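Local coordinates for phosphoserine phosphatase (Thermococcus onnurineus, PDB 4AP9), which probably hydrolyses L-phosphoserine to L-serine and phosphate in a magnesium-dependent reaction, the last step of serine biosynthesis from 3-phosphoglycerate, at residues E28-T33 against E37-L42; D54-R59 against Q132-R137. All blocks are in the same frame, centred on the assembly; numbering follows the deposited sequence.

How the contacts relate
The two contacts follow one another along the chain, contact 1 closing before contact 2 opens, and their centres lie about 14 Å apart on the same side of the molecule's centre. Contact 1 pairs helices 25-33 and 36-47; contact 2 sets the next helix, 52-62, against strand 130-135 at an edge of the chain's mixed sheet. They meet where helices 36-47 and 52-62 pack together: Ser55 OG hydrogen-bonds to Leu41 O, and Leu42 lies against Arg59. Contact 1 is thus internal to the helical insertion that follows strand 11-15, whereas contact 2 joins that insertion to the sheet and leads on to neighbouring subunits.

Contact 1. Residues E28-T33 against E37-L42; sequences EMARIT and EIEELL. With 1PS (3-pyridinium-1-ylpropane-1-sulfonate), chain E.
Ala30 and Ile38 mark the centre of a small, largely apolar helix-helix contact, in which helices 25-33 and 36-47 pack side by side, antiparallel, in the helical insertion between strand 11-15 and helix 82-93. The segment axes approach to 8.3 Å at 163°. The methyl of Ala30 points into the interface, with its CB 4.1 Å from Ile38 CB and 3.9 Å from Glu39 CB. Glu39 borders the packing with its CB and one carboxylate oxygen, OE1, while its OE2 forms a salt bridge with Arg27 one turn back along the first helix. Ile38 sends CD1 along the flank of helix 25-33, past the Met29 carbonyl to Thr33, whose OG1 it meets at 3.6 Å, the two side chains crossing at about a right angle. With OG1 of Thr33 set between its own backbone N and carbonyl carbon (chi1 64°), the hydroxyl folds back to donate to Met29 O at 2.7 Å. That carbonyl also accepts from Thr33 N, on the other face of its plane, and OG1 in turn accepts from the Lys35 amide. A valine in place of Thr33 would probably leave the Lys35 amide without this partner and Met29 O with one donor fewer, weakening the helix end beside Ile38. On the outer side, Arg31 grips Glu28 side-on through NE and NH2, the NH2 to OE2 distance being 2.8 Å. Arg31 NH1 lies 3.3 Å from C5 of the bound pyridinium propanesulfonate, and Ile32 O comes within 3.1 Å of its C6. An antiparallel helical hairpin inserted after the first core strand is consistent with the C1-type cap of phosphoserine phosphatases in the haloacid dehalogenase superfamily; here its outer face carries a ligand site.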
loop_
_atom_site.group_PDB
_atom_site.type_symbol
_atom_site.label_atom_id
_atom_site.label_comp_id
_atom_site.label_asym_id
_atom_site.label_seq_id
_atom_site.Cartn_x
_atom_site.Cartn_y
_atom_site.Cartn_z
ATOM N N GLU A 28 42.537 3.719 -9.539
ATOM C CA GLU A 28 43.581 2.767 -9.917
ATOM C C GLU A 28 43.606 2.516 -11.430
ATOM O O GLU A 28 44.679 2.432 -12.045
ATOM C CB GLU A 28 43.417 1.460 -9.141
ATOM C CG GLU A 28 44.465 0.397 -9.451
ATOM C CD GLU A 28 45.858 0.736 -8.934
ATOM O OE1 GLU A 28 46.041 1.814 -8.327
ATOM O OE2 GLU A 28 46.770 -0.093 -9.137
HETATM N N MSE A 29 42.431 2.391 -12.046
HETATM C CA MSE A 29 42.380 2.228 -13.491
HETATM C C MSE A 29 42.967 3.441 -14.207
HETATM O O MSE A 29 43.626 3.304 -15.238
HETATM C CB MSE A 29 40.956 1.960 -13.976
HETATM C CG MSE A 29 40.444 0.584 -13.620
HETATM SE SE MSE A 29 41.500 -0.801 -14.513
HETATM C CE MSE A 29 42.485 -1.364 -13.011
ATOM N N ALA A 30 42.733 4.631 -13.659
ATOM C CA ALA A 30 43.265 5.835 -14.288
ATOM C C ALA A 30 44.788 5.814 -14.199
ATOM O O ALA A 30 45.465 6.248 -15.132
ATOM C CB ALA A 30 42.709 7.094 -13.633
ATOM N N ARG A 31 45.313 5.309 -13.084
ATOM C CA ARG A 31 46.760 5.269 -12.859
ATOM C C ARG A 31 47.423 4.262 -13.799
ATOM O O ARG A 31 48.434 4.555 -14.442
ATOM C CB ARG A 31 47.074 4.937 -11.393
ATOM C CG ARG A 31 48.572 4.927 -11.043
ATOM C CD ARG A 31 48.824 4.404 -9.641
ATOM N NE ARG A 31 48.633 2.963 -9.524
ATOM C CZ ARG A 31 49.588 2.075 -9.783
ATOM N NH1 ARG A 31 50.776 2.500 -10.190
ATOM N NH2 ARG A 31 49.355 0.769 -9.661
ATOM N N ILE A 32 46.827 3.078 -13.887
ATOM C CA ILE A 32 47.362 1.994 -14.696
ATOM C C ILE A 32 47.301 2.305 -16.191
ATOM O O ILE A 32 48.270 2.087 -16.914
ATOM C CB ILE A 32 46.611 0.670 -14.417
ATOM C CG1 ILE A 32 46.941 0.161 -13.020
ATOM C CG2 ILE A 32 46.950 -0.387 -15.478
ATOM C CD1 ILE A 32 48.414 -0.117 -12.796
ATOM N N THR A 33 46.166 2.825 -16.656
ATOM C CA THR A 33 45.986 3.108 -18.079
ATOM C C THR A 33 46.589 4.454 -18.479
ATOM O O THR A 33 46.868 4.697 -19.659
ATOM C CB THR A 33 44.505 3.171 -18.469
ATOM O OG1 THR A 33 43.890 4.270 -17.786
ATOM C CG2 THR A 33 43.783 1.873 -18.119
ATOM N N GLU A 37 41.026 10.926 -18.118
ATOM C CA GLU A 37 39.588 11.035 -18.338
ATOM C C GLU A 37 38.792 10.121 -17.393
ATOM O O GLU A 37 37.686 10.468 -16.976
ATOM C CB GLU A 37 39.247 10.731 -19.804
ATOM C CG GLU A 37 37.792 11.028 -20.202
ATOM C CD GLU A 37 37.470 10.593 -21.631
ATOM O OE1 GLU A 37 38.396 10.182 -22.358
ATOM O OE2 GLU A 37 36.288 10.655 -22.022
ATOM N N ILE A 38 39.356 8.966 -17.043
ATOM C CA ILE A 38 38.641 8.040 -16.159
ATOM C C ILE A 38 38.397 8.658 -14.789
ATOM O O ILE A 38 37.296 8.573 -14.248
ATOM C CB ILE A 38 39.386 6.703 -15.991
ATOM C CG1 ILE A 38 39.421 5.957 -17.330
ATOM C CG2 ILE A 38 38.698 5.840 -14.915
ATOM C CD1 ILE A 38 40.340 4.729 -17.334
ATOM N N GLU A 39 39.429 9.284 -14.236
ATOM C CA GLU A 39 39.323 9.867 -12.910
ATOM C C GLU A 39 38.482 11.145 -12.956
ATOM O O GLU A 39 37.750 11.463 -12.009
ATOM C CB GLU A 39 40.725 10.139 -12.339
ATOM C CG GLU A 39 40.738 10.344 -10.854
ATOM C CD GLU A 39 42.059 9.979 -10.205
ATOM O OE1 GLU A 39 43.079 9.812 -10.908
ATOM O OE2 GLU A 39 42.070 9.857 -8.976
ATOM N N GLU A 40 38.580 11.870 -14.061
ATOM C CA GLU A 40 37.783 13.073 -14.235
ATOM C C GLU A 40 36.300 12.722 -14.266
ATOM O O GLU A 40 35.484 13.385 -13.642
ATOM C CB GLU A 40 38.170 13.794 -15.518
ATOM C CG GLU A 40 37.405 15.080 -15.730
ATOM C CD GLU A 40 37.916 15.866 -16.921
ATOM O OE1 GLU A 40 37.557 15.518 -18.067
ATOM O OE2 GLU A 40 38.687 16.821 -16.708
ATOM N N LEU A 41 35.968 11.663 -14.992
ATOM C CA LEU A 41 34.598 11.156 -15.030
ATOM C C LEU A 41 34.117 10.741 -13.646
ATOM O O LEU A 41 32.963 10.972 -13.285
ATOM C CB LEU A 41 34.498 9.971 -15.987
ATOM C CG LEU A 41 34.500 10.367 -17.466
ATOM C CD1 LEU A 41 34.665 9.128 -18.324
ATOM C CD2 LEU A 41 33.226 11.124 -17.804
ATOM N N LEU A 42 35.001 10.120 -12.869
ATOM C CA LEU A 42 34.668 9.771 -11.498
ATOM C C LEU A 42 34.336 11.034 -10.710
ATOM O O LEU A 42 33.314 11.096 -10.040
ATOM C CB LEU A 42 35.814 9.007 -10.818
ATOM C CG LEU A 42 35.666 8.642 -9.337
ATOM C CD1 LEU A 42 34.468 7.709 -9.106
ATOM C CD2 LEU A 42 36.942 8.014 -8.782
HETATM N N1 1PS E . 51.446 3.077 -15.947
HETATM C C1 1PS E . 51.853 4.230 -15.411
HETATM C C2 1PS E . 52.068 4.338 -14.043
HETATM C C3 1PS E . 51.226 1.984 -15.200
HETATM C C4 1PS E . 51.420 2.018 -13.820
HETATM C C5 1PS E . 51.849 3.213 -13.223
HETATM C C6 1PS E . 51.238 3.022 -17.361
HETATM C C7 1PS E . 50.559 4.288 -17.803
HETATM C C8 1PS E . 50.376 4.263 -19.288
HETATM S S1 1PS E . 51.058 5.726 -20.022
HETATM O O1 1PS E . 50.662 5.684 -21.439
HETATM O O2 1PS E . 52.508 5.703 -19.915
HETATM O O3 1PS E . 50.525 6.923 -19.397
#

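Contact 2. Residues D54-R59 against Q132-R137; sequences DSLLKR and QGIRLR
Ile134 is the first residue of 132-137 to touch segment 54-59, after Gln132 and Gly133 have paired through their backbones with Ile125. Its CG1 stands anti to the backbone N (chi1 -173°), which carries CD1 toward the helix, 4.3 Å from Leu56 CD2. The other branch, CG2, meets Leu57 CD2 at 4.0 Å, the two side chains lying roughly perpendicular. Ile134 thereby touches two successive leucines with separate methyls. Strand 130-135 is the outer arm of a beta hairpin with strand 118-127, and the helix that packs on it belongs to the insertion after strand 11-15, where C1-type phosphatases of the haloacid dehalogenase superfamily carry their cap. Next comes Arg135, directed away from the helix to a salt bridge with Asp4 of a second subunit, whose strand continues the sheet in parallel alongside residues 133-135. Leu136 returns to the helix: its CD2 lies 4.0 Å from Leu56 CD2, the two side chains sliding past each other in opposite directions. Leu56 uses its remaining methyl, CD1, within its own helix, 3.8 Å above the Arg59 guanidinium, offset toward its rim; Arg59 also makes cation-pi contacts with Trp26 and Trp52.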
loop_
_atom_site.group_PDB
_atom_site.type_symbol
_atom_site.label_atom_id
_atom_site.label_comp_id
_atom_site.label_asym_id
_atom_site.label_seq_id
_atom_site.Cartn_x
_atom_site.Cartn_y
_atom_site.Cartn_z
ATOM N N ASP A 54 25.483 7.683 -16.325
ATOM C CA ASP A 54 26.174 8.215 -17.496
ATOM C C ASP A 54 27.683 8.161 -17.276
ATOM O O ASP A 54 28.427 7.646 -18.114
ATOM C CB ASP A 54 25.715 9.649 -17.785
ATOM C CG ASP A 54 26.415 10.257 -18.990
ATOM O OD1 ASP A 54 26.767 9.506 -19.916
ATOM O OD2 ASP A 54 26.624 11.491 -19.005
ATOM N N SER A 55 28.128 8.672 -16.135
ATOM C CA SER A 55 29.549 8.683 -15.813
ATOM C C SER A 55 30.131 7.270 -15.672
ATOM O O SER A 55 31.228 6.985 -16.162
ATOM C CB SER A 55 29.795 9.472 -14.537
ATOM O OG SER A 55 31.181 9.674 -14.362
ATOM N N LEU A 56 29.391 6.390 -15.009
ATOM C CA LEU A 56 29.847 5.017 -14.803
ATOM C C LEU A 56 30.060 4.298 -16.125
ATOM O O LEU A 56 31.095 3.669 -16.342
ATOM C CB LEU A 56 28.843 4.238 -13.945
ATOM C CG LEU A 56 29.149 2.766 -13.682
ATOM C CD1 LEU A 56 30.576 2.623 -13.137
ATOM C CD2 LEU A 56 28.124 2.162 -12.715
ATOM N N LEU A 57 29.087 4.394 -17.026
ATOM C CA LEU A 57 29.202 3.656 -18.279
ATOM C C LEU A 57 30.292 4.236 -19.168
ATOM O O LEU A 57 30.902 3.516 -19.957
ATOM C CB LEU A 57 27.870 3.596 -19.018
ATOM C CG LEU A 57 26.787 2.824 -18.265
ATOM C CD1 LEU A 57 25.561 2.675 -19.144
ATOM C CD2 LEU A 57 27.314 1.444 -17.812
ATOM N N LYS A 58 30.542 5.538 -19.048
ATOM C CA LYS A 58 31.658 6.144 -19.784
ATOM C C LYS A 58 33.012 5.632 -19.276
ATOM O O LYS A 58 33.944 5.412 -20.058
ATOM C CB LYS A 58 31.612 7.678 -19.719
ATOM C CG LYS A 58 30.565 8.327 -20.625
ATOM C CD LYS A 58 30.656 9.853 -20.566
ATOM C CE LYS A 58 29.986 10.511 -21.784
ATOM N NZ LYS A 58 28.599 10.026 -22.053
ATOM N N ARG A 59 33.126 5.456 -17.963
ATOM C CA ARG A 59 34.329 4.873 -17.374
ATOM C C ARG A 59 34.484 3.425 -17.842
ATOM O O ARG A 59 35.571 2.990 -18.219
ATOM C CB ARG A 59 34.269 4.950 -15.844
ATOM C CG ARG A 59 34.592 6.359 -15.296
ATOM C CD ARG A 59 34.456 6.453 -13.789
ATOM N NE ARG A 59 33.056 6.585 -13.381
ATOM C CZ ARG A 59 32.541 6.095 -12.265
ATOM N NH1 ARG A 59 33.291 5.414 -11.414
ATOM N NH2 ARG A 59 31.263 6.268 -12.003
ATOM N N GLN A 132 34.828 -6.618 -21.172
ATOM C CA GLN A 132 33.831 -6.140 -22.128
ATOM C C GLN A 132 32.824 -5.134 -21.565
ATOM O O GLN A 132 32.335 -4.287 -22.300
ATOM C CB GLN A 132 33.079 -7.314 -22.766
ATOM C CG GLN A 132 33.885 -8.067 -23.800
ATOM C CD GLN A 132 34.798 -7.160 -24.591
ATOM O OE1 GLN A 132 34.372 -6.134 -25.131
ATOM N NE2 GLN A 132 36.073 -7.528 -24.658
ATOM N N GLY A 133 32.512 -5.227 -20.276
ATOM C CA GLY A 133 31.523 -4.335 -19.691
ATOM C C GLY A 133 31.134 -4.713 -18.276
ATOM O O GLY A 133 31.790 -5.549 -17.640
ATOM N N ILE A 134 30.077 -4.076 -17.778
ATOM C CA ILE A 134 29.636 -4.268 -16.399
ATOM C C ILE A 134 28.269 -4.954 -16.326
ATOM O O ILE A 134 27.395 -4.693 -17.146
ATOM C CB ILE A 134 29.575 -2.918 -15.654
ATOM C CG1 ILE A 134 29.291 -3.120 -14.154
ATOM C CG2 ILE A 134 28.559 -1.994 -16.303
ATOM C CD1 ILE A 134 29.519 -1.846 -13.306
ATOM N N ARG A 135 28.108 -5.841 -15.354
ATOM C CA ARG A 135 26.799 -6.382 -15.022
ATOM C C ARG A 135 26.284 -5.552 -13.865
ATOM O O ARG A 135 26.838 -5.630 -12.766
ATOM C CB ARG A 135 26.892 -7.843 -14.562
ATOM C CG ARG A 135 27.507 -8.821 -15.555
ATOM C CD ARG A 135 27.180 -10.272 -15.140
ATOM N NE ARG A 135 28.212 -11.211 -15.579
ATOM C CZ ARG A 135 28.278 -11.724 -16.811
ATOM N NH1 ARG A 135 27.373 -11.375 -17.725
ATOM N NH2 ARG A 135 29.252 -12.573 -17.139
ATOM N N LEU A 136 25.242 -4.757 -14.106
ATOM C CA LEU A 136 24.643 -3.932 -13.062
ATOM C C LEU A 136 23.629 -4.771 -12.307
ATOM O O LEU A 136 22.605 -5.164 -12.861
ATOM C CB LEU A 136 23.939 -2.703 -13.660
ATOM C CG LEU A 136 24.777 -1.655 -14.389
ATOM C CD1 LEU A 136 23.883 -0.520 -14.879
ATOM C CD2 LEU A 136 25.876 -1.100 -13.490
ATOM N N ARG A 137 23.924 -5.065 -11.050
ATOM C CA ARG A 137 23.159 -6.086 -10.339
ATOM C C ARG A 137 22.129 -5.494 -9.386
ATOM O O ARG A 137 21.327 -6.217 -8.782
ATOM C CB ARG A 137 24.128 -7.022 -9.630
ATOM C CG ARG A 137 25.118 -7.640 -10.620
ATOM C CD ARG A 137 25.993 -8.705 -9.997
ATOM N NE ARG A 137 25.201 -9.826 -9.503
ATOM C CZ ARG A 137 25.282 -10.298 -8.264
ATOM N NH1 ARG A 137 26.125 -9.751 -7.402
ATOM N NH2 ARG A 137 24.530 -11.321 -7.888
#